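Local coordinates for protein glycine oxidase (Bacillus cereus ATCC 14579, PDB 7CYX) that probably oxidises glycine to glyoxylate with molecular oxygen, releasing ammonium and hydrogen peroxide, using bound FAD as its flavin cofactor, at residues A71-L76 with L339-S344; S217-D222 with L327-G332; V232-S237 with R260-A265. All blocks are in the same frame, centred on the assembly; numbering follows the deposited sequence.

Contact 1: residues A71-L76 with L339-S344. With FAD (flavin-adenine dinucleotide), chain C.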
loop_
_atom_site.group_PDB
_atom_site.type_symbol
_atom_site.label_atom_id
_atom_site.label_comp_id
_atom_site.label_asym_id
_atom_site.label_seq_id
_atom_site.Cartn_x
_atom_site.Cartn_y
_atom_site.Cartn_z
ATOM N N ALA A 71 -17.203 -7.189 12.185
ATOM C CA ALA A 71 -18.207 -7.177 11.146
ATOM C C ALA A 71 -18.178 -5.854 10.373
ATOM O O ALA A 71 -18.697 -5.812 9.266
ATOM C CB ALA A 71 -19.569 -7.426 11.757
ATOM N N ILE A 72 -17.601 -4.793 10.962
ATOM C CA ILE A 72 -17.538 -3.454 10.334
ATOM C C ILE A 72 -16.437 -3.433 9.268
ATOM O O ILE A 72 -16.447 -2.580 8.390
ATOM C CB ILE A 72 -17.311 -2.369 11.402
ATOM C CG1 ILE A 72 -18.547 -2.199 12.287
ATOM C CG2 ILE A 72 -16.858 -1.035 10.802
ATOM C CD1 ILE A 72 -18.279 -1.436 13.566
ATOM N N PHE A 73 -15.501 -4.382 9.332
ATOM C CA PHE A 73 -14.233 -4.259 8.584
ATOM C C PHE A 73 -14.441 -4.334 7.072
ATOM O O PHE A 73 -13.763 -3.614 6.347
ATOM C CB PHE A 73 -13.215 -5.301 9.045
ATOM C CG PHE A 73 -12.285 -4.784 10.110
ATOM C CD1 PHE A 73 -11.238 -3.943 9.783
ATOM C CD2 PHE A 73 -12.469 -5.120 11.436
ATOM C CE1 PHE A 73 -10.385 -3.460 10.757
ATOM C CE2 PHE A 73 -11.613 -4.631 12.412
ATOM C CZ PHE A 73 -10.572 -3.808 12.071
ATOM N N PRO A 74 -15.304 -5.231 6.533
ATOM C CA PRO A 74 -15.517 -5.314 5.084
ATOM C C PRO A 74 -15.974 -3.982 4.468
ATOM O O PRO A 74 -15.309 -3.494 3.570
ATOM C CB PRO A 74 -16.558 -6.436 4.923
ATOM C CG PRO A 74 -16.366 -7.286 6.162
ATOM C CD PRO A 74 -16.030 -6.285 7.255
ATOM N N GLN A 75 -17.047 -3.380 4.988
ATOM C CA GLN A 75 -17.570 -2.098 4.448
ATOM C C GLN A 75 -16.580 -0.951 4.743
ATOM O O GLN A 75 -16.367 -0.090 3.881
ATOM C CB GLN A 75 -18.994 -1.823 4.953
ATOM C CG GLN A 75 -19.329 -0.349 5.196
ATOM C CD GLN A 75 -19.050 0.124 6.613
ATOM O OE1 GLN A 75 -19.332 -0.567 7.595
ATOM N NE2 GLN A 75 -18.501 1.330 6.739
ATOM N N LEU A 76 -15.985 -0.932 5.943
ATOM C CA LEU A 76 -15.057 0.145 6.341
ATOM C C LEU A 76 -13.918 0.254 5.323
ATOM O O LEU A 76 -13.594 1.359 4.868
ATOM C CB LEU A 76 -14.491 -0.143 7.733
ATOM C CG LEU A 76 -13.448 0.854 8.234
ATOM C CD1 LEU A 76 -13.995 2.282 8.214
ATOM C CD2 LEU A 76 -12.976 0.474 9.632
ATOM N N LEU A 339 -8.114 -4.933 15.827
ATOM C CA LEU A 339 -9.429 -5.555 15.811
ATOM C C LEU A 339 -10.517 -4.576 16.287
ATOM O O LEU A 339 -11.535 -4.429 15.637
ATOM C CB LEU A 339 -9.372 -6.799 16.695
ATOM C CG LEU A 339 -10.723 -7.469 16.948
ATOM C CD1 LEU A 339 -11.513 -7.624 15.659
ATOM C CD2 LEU A 339 -10.530 -8.814 17.619
ATOM N N LEU A 340 -10.286 -3.908 17.415
ATOM C CA LEU A 340 -11.336 -3.144 18.075
ATOM C C LEU A 340 -11.325 -1.669 17.645
ATOM O O LEU A 340 -12.131 -0.898 18.137
ATOM C CB LEU A 340 -11.161 -3.227 19.592
ATOM C CG LEU A 340 -11.252 -4.608 20.239
ATOM C CD1 LEU A 340 -10.797 -4.527 21.697
ATOM C CD2 LEU A 340 -12.664 -5.169 20.180
ATOM N N SER A 341 -10.434 -1.266 16.732
ATOM C CA SER A 341 -10.331 0.133 16.422
ATOM C C SER A 341 -11.660 0.640 15.870
ATOM O O SER A 341 -12.155 1.652 16.374
ATOM C CB SER A 341 -9.137 0.484 15.547
ATOM O OG SER A 341 -9.086 -0.269 14.356
ATOM N N PRO A 342 -12.302 -0.031 14.875
ATOM C CA PRO A 342 -13.588 0.430 14.339
ATOM C C PRO A 342 -14.688 0.576 15.402
ATOM O O PRO A 342 -15.258 1.658 15.518
ATOM C CB PRO A 342 -13.969 -0.630 13.295
ATOM C CG PRO A 342 -12.634 -1.196 12.883
ATOM C CD PRO A 342 -11.834 -1.233 14.172
ATOM N N ILE A 343 -14.940 -0.472 16.209
ATOM C CA ILE A 343 -15.982 -0.366 17.261
ATOM C C ILE A 343 -15.631 0.756 18.249
ATOM O O ILE A 343 -16.535 1.429 18.757
ATOM C CB ILE A 343 -16.251 -1.702 17.980
ATOM C CG1 ILE A 343 -17.504 -1.609 18.855
ATOM C CG2 ILE A 343 -15.049 -2.161 18.789
ATOM C CD1 ILE A 343 -18.709 -0.996 18.163
ATOM N N SER A 344 -14.334 0.990 18.493
ATOM C CA SER A 344 -13.901 1.995 19.477
ATOM C C SER A 344 -14.204 3.417 18.985
ATOM O O SER A 344 -14.669 4.272 19.746
ATOM C CB SER A 344 -12.433 1.843 19.811
ATOM O OG SER A 344 -12.194 0.586 20.426
HETATM P PA FAD C . -0.345 3.634 19.594
HETATM O O1A FAD C . -0.383 3.137 18.203
HETATM O O2A FAD C . 0.926 3.407 20.363
HETATM O O5B FAD C . -0.767 5.148 19.538
HETATM C C5B FAD C . -0.483 5.987 20.609
HETATM C C4B FAD C . 0.023 7.251 19.970
HETATM O O4B FAD C . -0.113 8.300 20.910
HETATM C C3B FAD C . 1.492 7.174 19.617
HETATM O O3B FAD C . 1.606 7.448 18.203
HETATM C C2B FAD C . 2.179 8.256 20.445
HETATM O O2B FAD C . 3.100 9.019 19.653
HETATM C C1B FAD C . 1.032 9.153 20.803
HETATM N N9A FAD C . 1.170 9.901 22.050
HETATM C C8A FAD C . 1.374 9.363 23.269
HETATM N N7A FAD C . 1.432 10.333 24.201
HETATM C C5A FAD C . 1.211 11.499 23.575
HETATM C C6A FAD C . 1.135 12.895 24.001
HETATM N N6A FAD C . 1.317 13.165 25.312
HETATM N N1A FAD C . 0.935 13.846 23.050
HETATM C C2A FAD C . 0.796 13.509 21.762
HETATM N N3A FAD C . 0.857 12.239 21.298
HETATM C C4A FAD C . 1.045 11.216 22.155
HETATM N N1 FAD C . -3.599 -5.908 17.665
HETATM C C2 FAD C . -4.513 -6.658 16.970
HETATM O O2 FAD C . -5.701 -6.262 17.043
HETATM N N3 FAD C . -4.167 -7.749 16.244
HETATM C C4 FAD C . -2.870 -8.115 16.143
HETATM O O4 FAD C . -2.483 -9.091 15.448
HETATM C C4X FAD C . -1.846 -7.351 16.899
HETATM N N5 FAD C . -0.552 -7.690 16.879
HETATM C C5X FAD C . 0.363 -6.965 17.554
HETATM C C6 FAD C . 1.697 -7.326 17.484
HETATM C C7 FAD C . 2.648 -6.600 18.180
HETATM C C7M FAD C . 4.112 -7.002 18.123
HETATM C C8 FAD C . 2.257 -5.435 18.965
HETATM C C8M FAD C . 3.287 -4.608 19.723
HETATM C C9 FAD C . 0.948 -5.081 19.024
HETATM C C9A FAD C . -0.025 -5.786 18.355
HETATM N N10 FAD C . -1.370 -5.395 18.397
HETATM C C10 FAD C . -2.295 -6.191 17.684
HETATM C "C1'" FAD C . -1.875 -4.303 19.242
HETATM C "C2'" FAD C . -2.046 -2.942 18.647
HETATM O "O2'" FAD C . -0.776 -2.536 18.109
HETATM C "C3'" FAD C . -2.469 -2.008 19.768
HETATM O "O3'" FAD C . -3.428 -2.627 20.676
HETATM C "C4'" FAD C . -2.914 -0.694 19.115
HETATM O "O4'" FAD C . -1.934 -0.257 18.158
HETATM C "C5'" FAD C . -3.043 0.433 20.105
HETATM O "O5'" FAD C . -3.221 1.621 19.357
HETATM P P FAD C . -3.119 3.031 20.092
HETATM O O1P FAD C . -3.823 2.991 21.399
HETATM O O2P FAD C . -3.442 4.083 19.064
HETATM O O3P FAD C . -1.541 2.976 20.474
#
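I72 and L76 reach the ring of P342 through torsions that send one methyl each toward it. In I72 a chi1 of -70° sets CG2 anti to the backbone N, and CG2 lies 3.8 Å from P342 CB, the two side chains sliding past each other in opposite directions. In L76 it is CG that stands anti to the backbone N (chi1 176°), and L76 CD2 comes across P342 at about a right angle, 3.7 Å from P342 CG. The third partner is F73, whose ring end swings nearer to the helix start than its CB does. P342 CG sits over one face of that phenyl, offset toward the rim and 3.4 Å from F73 CZ, in a CH-pi contact. The proline is thus gripped by a phenyl face and two aliphatic branches, all from the 71-76 side.

F73 also presents an edge. Its CE2 comes 3.2 Å from L339 O, which lies in the plane of the ring, and the same carbonyl accepts a hydrogen bond from S69 OG. On the far side of L339 the flavin begins: L339 N donates a nearly straight bond (172°) to FAD O2 at 3.0 Å. With the amino end of helix 341-352 so close, its dipole would be expected to favour negative charge around O2. Just before the helix, L340 O takes both S344 N and S344 OG, the latter 2.7 Å away and above the carbonyl plane.

The beginnings of helices 73-84 and 341-352 therefore meet around P342. Helix 61-70 packs against P342 through S69 and against I343 through L65 and E68, while helix 155-168 supplies L158 to F73 and S341 and F162 to L76 and S341.

Contact 2: residues S217-D222 with L327-G332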
loop_
_atom_site.group_PDB
_atom_site.type_symbol
_atom_site.label_atom_id
_atom_site.label_comp_id
_atom_site.label_asym_id
_atom_site.label_seq_id
_atom_site.Cartn_x
_atom_site.Cartn_y
_atom_site.Cartn_z
ATOM N N SER A 217 -4.710 10.386 35.006
ATOM C CA SER A 217 -4.701 10.843 36.417
ATOM C C SER A 217 -5.929 11.703 36.705
ATOM O O SER A 217 -6.464 11.589 37.796
ATOM C CB SER A 217 -3.455 11.596 36.708
ATOM O OG SER A 217 -2.428 10.687 37.016
ATOM N N TYR A 218 -6.392 12.495 35.735
ATOM C CA TYR A 218 -7.630 13.295 35.890
ATOM C C TYR A 218 -8.781 12.362 36.279
ATOM O O TYR A 218 -9.560 12.750 37.125
ATOM C CB TYR A 218 -7.886 14.166 34.661
ATOM C CG TYR A 218 -6.899 15.292 34.507
ATOM C CD1 TYR A 218 -6.991 16.445 35.261
ATOM C CD2 TYR A 218 -5.847 15.192 33.619
ATOM C CE1 TYR A 218 -6.074 17.471 35.131
ATOM C CE2 TYR A 218 -4.924 16.208 33.474
ATOM C CZ TYR A 218 -5.035 17.348 34.234
ATOM O OH TYR A 218 -4.113 18.332 34.084
ATOM N N PHE A 219 -8.902 11.194 35.652
ATOM C CA PHE A 219 -9.919 10.205 36.068
ATOM C C PHE A 219 -9.553 9.660 37.450
ATOM O O PHE A 219 -10.359 9.822 38.353
ATOM C CB PHE A 219 -9.988 9.070 35.055
ATOM C CG PHE A 219 -10.657 9.455 33.768
ATOM C CD1 PHE A 219 -9.951 10.094 32.774
ATOM C CD2 PHE A 219 -11.997 9.202 33.568
ATOM C CE1 PHE A 219 -10.567 10.447 31.590
ATOM C CE2 PHE A 219 -12.608 9.545 32.381
ATOM C CZ PHE A 219 -11.894 10.180 31.401
ATOM N N HIS A 220 -8.380 9.034 37.574
ATOM C CA HIS A 220 -7.888 8.449 38.850
ATOM C C HIS A 220 -6.409 8.059 38.747
ATOM O O HIS A 220 -5.991 7.590 37.699
ATOM C CB HIS A 220 -8.711 7.229 39.263
ATOM C CG HIS A 220 -8.526 6.857 40.690
ATOM N ND1 HIS A 220 -7.626 5.910 41.083
ATOM C CD2 HIS A 220 -9.102 7.313 41.812
ATOM C CE1 HIS A 220 -7.657 5.786 42.381
ATOM N NE2 HIS A 220 -8.550 6.629 42.847
ATOM N N ARG A 221 -5.694 8.193 39.862
ATOM C CA ARG A 221 -4.255 7.891 40.061
ATOM C C ARG A 221 -3.913 6.462 39.628
ATOM O O ARG A 221 -2.843 6.270 39.060
ATOM C CB ARG A 221 -3.984 8.037 41.560
ATOM C CG ARG A 221 -2.520 8.076 41.959
ATOM C CD ARG A 221 -2.397 8.310 43.447
ATOM N NE ARG A 221 -2.319 9.722 43.790
ATOM C CZ ARG A 221 -3.357 10.488 44.107
ATOM N NH1 ARG A 221 -4.388 9.976 44.759
ATOM N NH2 ARG A 221 -3.362 11.766 43.775
ATOM N N ASP A 222 -4.793 5.503 39.905
ATOM C CA ASP A 222 -4.547 4.077 39.587
ATOM C C ASP A 222 -4.963 3.756 38.155
ATOM O O ASP A 222 -4.735 2.643 37.726
ATOM C CB ASP A 222 -5.247 3.164 40.588
ATOM C CG ASP A 222 -4.610 3.206 41.959
ATOM O OD1 ASP A 222 -3.520 3.755 42.073
ATOM O OD2 ASP A 222 -5.225 2.693 42.890
ATOM N N LEU A 327 -14.059 15.560 28.819
ATOM C CA LEU A 327 -12.811 14.817 28.979
ATOM C C LEU A 327 -13.115 13.324 28.785
ATOM O O LEU A 327 -13.876 12.722 29.543
ATOM C CB LEU A 327 -12.232 15.143 30.360
ATOM C CG LEU A 327 -10.737 14.907 30.622
ATOM C CD1 LEU A 327 -10.542 13.808 31.650
ATOM C CD2 LEU A 327 -9.942 14.606 29.361
ATOM N N TYR A 328 -12.536 12.754 27.725
ATOM C CA TYR A 328 -12.793 11.406 27.317
ATOM C C TYR A 328 -11.467 10.640 27.330
ATOM O O TYR A 328 -10.402 11.249 27.283
ATOM C CB TYR A 328 -13.461 11.369 25.931
ATOM C CG TYR A 328 -14.782 12.090 25.826
ATOM C CD1 TYR A 328 -14.811 13.448 25.588
ATOM C CD2 TYR A 328 -15.996 11.431 25.961
ATOM C CE1 TYR A 328 -15.999 14.153 25.519
ATOM C CE2 TYR A 328 -17.201 12.116 25.876
ATOM C CZ TYR A 328 -17.200 13.483 25.645
ATOM O OH TYR A 328 -18.341 14.219 25.527
ATOM N N ALA A 329 -11.575 9.303 27.305
ATOM C CA ALA A 329 -10.451 8.371 27.315
ATOM C C ALA A 329 -10.767 7.207 26.380
ATOM O O ALA A 329 -11.920 6.783 26.317
ATOM C CB ALA A 329 -10.209 7.859 28.720
ATOM N N CYS A 330 -9.728 6.686 25.714
ATOM C CA CYS A 330 -9.837 5.572 24.780
ATOM C C CYS A 330 -8.435 4.987 24.529
ATOM O O CYS A 330 -7.842 5.242 23.503
ATOM C CB CYS A 330 -10.536 6.009 23.488
ATOM S SG CYS A 330 -11.117 4.627 22.468
ATOM N N THR A 331 -7.936 4.189 25.491
ATOM C CA THR A 331 -6.622 3.517 25.431
ATOM C C THR A 331 -6.595 2.331 26.386
ATOM O O THR A 331 -7.373 2.273 27.305
ATOM C CB THR A 331 -5.440 4.397 25.866
ATOM O OG1 THR A 331 -5.977 5.339 26.791
ATOM C CG2 THR A 331 -4.768 5.086 24.703
ATOM N N GLY A 332 -5.645 1.426 26.142
ATOM C CA GLY A 332 -5.429 0.244 26.936
ATOM C C GLY A 332 -5.981 -0.993 26.264
ATOM O O GLY A 332 -6.459 -1.878 26.954
#
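F219 slants its phenyl ring against L327 and A329, and that oblique meeting carries most of the contact. F219 CE1 touches L327 CD1 at 3.4 Å and A329 CB at 3.9 Å, both coming in at a slant, neither squarely over a face nor at the edge. The edge does have a neighbour: F219 CZ looks at the main chain of the strand, with Y328 C near the ring plane at 4.1 Å. The ring tip thus rests against backbone between two side chains that stand on the same side of the strand, L327 and A329, while Y328 turns the other way.

Getting the ring there is the work of F219 chi1, -74°, which puts CG anti to the carbonyl carbon; the CB itself does not aim at the strand. L327 answers with CG anti to its own backbone N, bringing CD1 forward to the phenyl. The same methyl meets Y218 CB at 4.0 Å, although the phenol of Y218 then leads off toward I182 and I184 of strand 179-184. The side-chain touches are all apolar. Further rings close in on F219: W223 lies nearly parallel to it, and H321 meets it with planes about 45° apart. H321 NE2 is also hydrogen-bonded to Y218 O, the carbonyl just before F219.

The loop 217-222, between helix 213-216 and strand 225-236, is in this way laid against one side of strand 327-331. That strand runs parallel to 203-206 and antiparallel to 317-318 in the mixed sheet of the Rossmann-type FAD-binding domain. At its far end C330 and T331 both face Y317, a classic beta bulge, and T331 touches the FAD.

Contact 3: residues V232-S237 with R260-A265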
loop_
_atom_site.group_PDB
_atom_site.type_symbol
_atom_site.label_atom_id
_atom_site.label_comp_id
_atom_site.label_asym_id
_atom_site.label_seq_id
_atom_site.Cartn_x
_atom_site.Cartn_y
_atom_site.Cartn_z
ATOM N N VAL A 232 9.322 -8.469 16.486
ATOM C CA VAL A 232 8.863 -9.236 15.361
ATOM C C VAL A 232 9.872 -9.161 14.208
ATOM O O VAL A 232 10.677 -8.239 14.107
ATOM C CB VAL A 232 7.425 -8.873 14.947
ATOM C CG1 VAL A 232 6.812 -7.789 15.813
ATOM C CG2 VAL A 232 7.295 -8.547 13.473
ATOM N N VAL A 233 9.820 -10.201 13.367
ATOM C CA VAL A 233 10.711 -10.428 12.239
ATOM C C VAL A 233 9.854 -10.523 10.976
ATOM O O VAL A 233 8.709 -10.977 11.033
ATOM C CB VAL A 233 11.523 -11.711 12.474
ATOM C CG1 VAL A 233 11.965 -12.358 11.181
ATOM C CG2 VAL A 233 12.705 -11.469 13.394
ATOM N N ALA A 234 10.416 -10.100 9.842
ATOM C CA ALA A 234 9.727 -10.174 8.550
ATOM C C ALA A 234 10.674 -10.760 7.506
ATOM O O ALA A 234 11.841 -10.377 7.434
ATOM C CB ALA A 234 9.253 -8.796 8.124
ATOM N N VAL A 235 10.159 -11.679 6.689
ATOM C CA VAL A 235 10.918 -12.195 5.584
ATOM C C VAL A 235 10.072 -12.102 4.313
ATOM O O VAL A 235 8.858 -12.016 4.369
ATOM C CB VAL A 235 11.369 -13.634 5.868
ATOM C CG1 VAL A 235 12.148 -13.721 7.170
ATOM C CG2 VAL A 235 10.193 -14.595 5.872
ATOM N N ARG A 236 10.756 -12.110 3.171
ATOM C CA ARG A 236 10.128 -12.141 1.867
ATOM C C ARG A 236 10.354 -13.532 1.273
ATOM O O ARG A 236 11.335 -14.169 1.592
ATOM C CB ARG A 236 10.751 -11.068 0.970
ATOM C CG ARG A 236 10.648 -9.652 1.521
ATOM C CD ARG A 236 9.608 -8.856 0.768
ATOM N NE ARG A 236 9.205 -7.615 1.421
ATOM C CZ ARG A 236 8.131 -6.910 1.064
ATOM N NH1 ARG A 236 7.362 -7.333 0.070
ATOM N NH2 ARG A 236 7.836 -5.786 1.692
ATOM N N SER A 237 9.448 -13.983 0.404
ATOM C CA SER A 237 9.645 -15.245 -0.301
ATOM C C SER A 237 8.994 -15.171 -1.685
ATOM O O SER A 237 7.977 -14.538 -1.873
ATOM C CB SER A 237 9.112 -16.400 0.491
ATOM O OG SER A 237 8.862 -17.516 -0.346
ATOM N N ARG A 260 5.420 -11.069 1.487
ATOM C CA ARG A 260 5.968 -10.783 2.803
ATOM C C ARG A 260 5.353 -11.733 3.857
ATOM O O ARG A 260 4.116 -11.926 3.901
ATOM C CB ARG A 260 5.719 -9.305 3.129
ATOM C CG ARG A 260 6.523 -8.791 4.317
ATOM C CD ARG A 260 6.611 -7.274 4.427
ATOM N NE ARG A 260 5.820 -6.754 5.518
ATOM C CZ ARG A 260 6.266 -5.929 6.462
ATOM N NH1 ARG A 260 7.541 -5.587 6.528
ATOM N NH2 ARG A 260 5.411 -5.421 7.327
ATOM N N TYR A 261 6.217 -12.315 4.709
ATOM C CA TYR A 261 5.841 -13.155 5.884
ATOM C C TYR A 261 6.296 -12.454 7.167
ATOM O O TYR A 261 7.485 -12.121 7.316
ATOM C CB TYR A 261 6.373 -14.586 5.710
ATOM C CG TYR A 261 5.762 -15.217 4.487
ATOM C CD1 TYR A 261 6.291 -14.954 3.245
ATOM C CD2 TYR A 261 4.558 -15.902 4.545
ATOM C CE1 TYR A 261 5.704 -15.423 2.089
ATOM C CE2 TYR A 261 3.960 -16.397 3.400
ATOM C CZ TYR A 261 4.530 -16.138 2.166
ATOM O OH TYR A 261 3.966 -16.582 1.012
ATOM N N VAL A 262 5.333 -12.204 8.067
ATOM C CA VAL A 262 5.576 -11.506 9.335
ATOM C C VAL A 262 5.394 -12.499 10.481
ATOM O O VAL A 262 4.366 -13.190 10.531
ATOM C CB VAL A 262 4.646 -10.286 9.498
ATOM C CG1 VAL A 262 4.772 -9.653 10.864
ATOM C CG2 VAL A 262 4.890 -9.247 8.423
ATOM N N ILE A 263 6.387 -12.547 11.387
ATOM C CA ILE A 263 6.566 -13.626 12.357
ATOM C C ILE A 263 6.926 -13.042 13.721
ATOM O O ILE A 263 7.933 -12.357 13.855
ATOM C CB ILE A 263 7.686 -14.581 11.907
ATOM C CG1 ILE A 263 7.613 -14.943 10.426
ATOM C CG2 ILE A 263 7.713 -15.817 12.784
ATOM C CD1 ILE A 263 8.925 -15.416 9.860
ATOM N N GLY A 264 6.151 -13.406 14.738
ATOM C CA GLY A 264 6.297 -12.872 16.080
ATOM C C GLY A 264 5.402 -13.610 17.074
ATOM O O GLY A 264 4.770 -14.589 16.711
ATOM N N ALA A 265 5.368 -13.178 18.337
ATOM C CA ALA A 265 6.080 -12.013 18.816
ATOM C C ALA A 265 6.421 -12.219 20.296
ATOM O O ALA A 265 5.623 -12.802 21.039
ATOM C CB ALA A 265 5.205 -10.802 18.602
#
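Two neighbouring antiparallel strands, 225-236 and 260-269, pair here inside the large mixed sheet. V233 and I263 form a hydrogen-bonded pair, V233 N to I263 O at 2.9 Å and I263 N to V233 O at 2.8 Å. V235 and Y261 repeat it two residues on, with Y261 N meeting V235 O almost head on at 2.7 Å. Between them A234 and V262 make a non-hydrogen-bonded pair, where A234 CA approaches Y261 O at 3.2 Å in a CA-H...O contact.

On one face lie V233, V235, Y261 and I263. V235 CG2 stands between its backbone N and carbonyl carbon, which carries it to Y261 CB at 3.8 Å, roughly crosswise. I263 continues this apolar layer onto I284 and A288 of helix 278-291. In the family of D-amino acid oxidases this sheet belongs to the substrate domain. On its other face V232 touches the FAD, and V232 CG2 packs on V262 CG1 at 3.8 Å; A265, just past the strand and after a cis peptide, also touches the FAD.

Farther along the face of V232 and V262, toward the solvent, two arginines meet. R236 lays its guanidinium over the aliphatic part of R260, whose CD is 3.3 Å from R236 NH2 while CB lies beneath the centre of the group. The two guanidinium planes are 45° apart. E301 on strand 299-311 bridges both, one carboxylate oxygen taking R236 NE and the other R260 NH1 in salt bridges, which probably offsets their like charges.

How the contacts relate
Contact 1 is the most central and almost wholly buried, a meeting of helix starts at the flavin. Contact 2 lies farther out, where a partly exposed loop covers a buried strand; contact 3 begins beside the cofactor and ends at charged, partly exposed arginines. Contacts 1 and 2 share chain neighbours, strand 327-331 being followed by helix 341-352, and they touch where S344 CB packs on C330 SG at 4.1 Å. Contact 3 belongs to the other sheet, its nearest atoms about 15 Å from contact 1 and 17 Å from contact 2. Its strands are joined by backbone hydrogen bonds, with salt bridges to E301 outside them, whereas the first two meet mainly through apolar and CH-pi contacts.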